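Local coordinates for CBS domain-containing protein CBSX1, chloroplastic (Arabidopsis thaliana, PDB 4GQV) that probably regulates chloroplast thioredoxins through its single pair of CBS domains, at residues H18-T23 / K99-L104. Numbering follows the deposited sequence.
Sequences HVVKPT and KLVGDL
Pro22 and Gly102 meet backbone to backbone. Gly102 N donates to Pro22 O at 3.1 Å, in the plane of the carbonyl and on a lone pair, with a moderately bent N-H...O angle of 153°. The bond uses an amide near the start of the one-turn helix 101-104, so a carbonyl of the loop takes up a helix-start N-H. Close approach is possible because Gly102 carries no side chain: Pro22 CB rests 3.7 Å from Gly102 CA, and a beta carbon there would run into the proline ring. A further backbone hydrogen bond joins Val101 to Thr24, just beyond the loop segment. Leu100 takes the N-cap position of the helix.

These contacts join the loop between strand 12-13 and helix 26-36, part of the first CBS motif, to helix 101-104, which leads into strand 106-107. That strand lies antiparallel to 50-55 in the sheet with 40-44, consistent with the strand sharing of a CBS pair.

Van der Waals contacts flank the bond. Val101, buried, sets CB 3.6 Å from Lys21 O, and CG1, anti to the backbone N (chi1 167°), makes an apolar contact with Val20 CG2 at 3.9 Å, the two side chains crossing at a slant. Val20 also packs on Leu32 and strand 40-44, while Val101 touches Ala29 of helix 26-36. An alanine in place of Val101 would lose both methyls and would probably leave Val20 CG2 without its apolar partner in this helix. Leu100, partly exposed, lays CB 3.6 Å from Pro22 O and brings CD2 within 3.8 Å of Thr23 O.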
loop_
_atom_site.group_PDB
_atom_site.type_symbol
_atom_site.label_atom_id
_atom_site.label_comp_id
_atom_site.label_asym_id
_atom_site.label_seq_id
_atom_site.Cartn_x
_atom_site.Cartn_y
_atom_site.Cartn_z
ATOM N N HIS A 18 -6.568 -6.189 -10.192
ATOM C CA HIS A 18 -7.367 -6.976 -9.256
ATOM C C HIS A 18 -8.636 -6.197 -8.935
ATOM O O HIS A 18 -8.574 -5.084 -8.434
ATOM C CB HIS A 18 -6.582 -7.347 -7.982
ATOM C CG HIS A 18 -5.338 -8.131 -8.254
ATOM N ND1 HIS A 18 -4.079 -7.690 -7.892
ATOM C CD2 HIS A 18 -5.148 -9.313 -8.890
ATOM C CE1 HIS A 18 -3.175 -8.568 -8.288
ATOM N NE2 HIS A 18 -3.799 -9.562 -8.895
ATOM N N VAL A 19 -9.777 -6.801 -9.249
ATOM C CA VAL A 19 -11.071 -6.172 -9.114
ATOM C C VAL A 19 -11.952 -7.017 -8.217
ATOM O O VAL A 19 -11.629 -8.162 -7.919
ATOM C CB VAL A 19 -11.764 -6.055 -10.487
ATOM C CG1 VAL A 19 -11.022 -5.078 -11.373
ATOM C CG2 VAL A 19 -11.847 -7.407 -11.153
ATOM N N VAL A 20 -13.069 -6.456 -7.778
ATOM C CA VAL A 20 -14.075 -7.269 -7.112
ATOM C C VAL A 20 -15.410 -6.807 -7.618
ATOM O O VAL A 20 -15.486 -5.799 -8.302
ATOM C CB VAL A 20 -14.046 -7.167 -5.537
ATOM C CG1 VAL A 20 -12.815 -7.840 -4.938
ATOM C CG2 VAL A 20 -14.198 -5.732 -5.040
ATOM N N LYS A 21 -16.476 -7.507 -7.270
ATOM C CA LYS A 21 -17.805 -7.047 -7.650
ATOM C C LYS A 21 -18.519 -6.714 -6.381
ATOM O O LYS A 21 -18.041 -7.085 -5.306
ATOM C CB LYS A 21 -18.550 -8.138 -8.422
ATOM C CG LYS A 21 -17.838 -8.561 -9.683
ATOM C CD LYS A 21 -18.725 -8.439 -10.900
ATOM C CE LYS A 21 -18.042 -9.071 -12.095
ATOM N NZ LYS A 21 -17.577 -10.449 -11.777
ATOM N N PRO A 22 -19.665 -6.023 -6.472
ATOM C CA PRO A 22 -20.437 -5.824 -5.233
ATOM C C PRO A 22 -20.958 -7.154 -4.638
ATOM O O PRO A 22 -21.354 -7.173 -3.468
ATOM C CB PRO A 22 -21.622 -4.957 -5.685
ATOM C CG PRO A 22 -21.254 -4.430 -7.027
ATOM C CD PRO A 22 -20.320 -5.416 -7.639
ATOM N N THR A 23 -20.968 -8.225 -5.439
ATOM C CA THR A 23 -21.417 -9.555 -5.000
ATOM C C THR A 23 -20.303 -10.280 -4.275
ATOM O O THR A 23 -20.531 -11.324 -3.667
ATOM C CB THR A 23 -21.840 -10.484 -6.179
ATOM O OG1 THR A 23 -20.753 -10.618 -7.111
ATOM C CG2 THR A 23 -23.044 -9.940 -6.873
ATOM N N LYS A 99 -21.832 -9.796 5.329
ATOM C CA LYS A 99 -21.907 -8.567 4.549
ATOM C C LYS A 99 -21.069 -8.638 3.278
ATOM O O LYS A 99 -20.121 -9.421 3.179
ATOM C CB LYS A 99 -21.516 -7.345 5.386
ATOM C CG LYS A 99 -22.700 -6.488 5.822
ATOM C CD LYS A 99 -22.227 -5.230 6.530
ATOM C CE LYS A 99 -23.389 -4.464 7.138
ATOM N NZ LYS A 99 -22.920 -3.373 8.045
ATOM N N LEU A 100 -21.429 -7.812 2.305
ATOM C CA LEU A 100 -20.807 -7.881 0.986
ATOM C C LEU A 100 -20.076 -6.582 0.624
ATOM O O LEU A 100 -20.361 -5.524 1.188
ATOM C CB LEU A 100 -21.876 -8.222 -0.057
ATOM C CG LEU A 100 -22.659 -9.532 0.130
ATOM C CD1 LEU A 100 -23.837 -9.575 -0.823
ATOM C CD2 LEU A 100 -21.775 -10.755 -0.069
ATOM N N VAL A 101 -19.135 -6.673 -0.317
ATOM C CA VAL A 101 -18.407 -5.501 -0.788
ATOM C C VAL A 101 -19.355 -4.341 -1.124
ATOM O O VAL A 101 -19.152 -3.201 -0.688
ATOM C CB VAL A 101 -17.529 -5.822 -2.010
ATOM C CG1 VAL A 101 -17.054 -4.541 -2.663
ATOM C CG2 VAL A 101 -16.341 -6.693 -1.604
ATOM N N GLY A 102 -20.418 -4.662 -1.853
ATOM C CA GLY A 102 -21.407 -3.683 -2.245
ATOM C C GLY A 102 -21.920 -2.885 -1.067
ATOM O O GLY A 102 -22.288 -1.712 -1.216
ATOM N N ASP A 103 -21.924 -3.520 0.105
ATOM C CA ASP A 103 -22.415 -2.896 1.326
ATOM C C ASP A 103 -21.422 -1.860 1.855
ATOM O O ASP A 103 -21.816 -0.783 2.304
ATOM C CB ASP A 103 -22.686 -3.952 2.409
ATOM C CG ASP A 103 -23.569 -5.100 1.919
ATOM O OD1 ASP A 103 -24.545 -4.836 1.186
ATOM O OD2 ASP A 103 -23.288 -6.271 2.278
ATOM N N LEU A 104 -20.138 -2.194 1.790
ATOM C CA LEU A 104 -19.079 -1.392 2.397
ATOM C C LEU A 104 -18.268 -0.516 1.417
ATOM O O LEU A 104 -17.455 0.292 1.856
ATOM C CB LEU A 104 -18.095 -2.309 3.132
ATOM C CG LEU A 104 -18.627 -3.473 3.967
ATOM C CD1 LEU A 104 -17.467 -4.220 4.603
ATOM C CD2 LEU A 104 -19.606 -2.993 5.038
#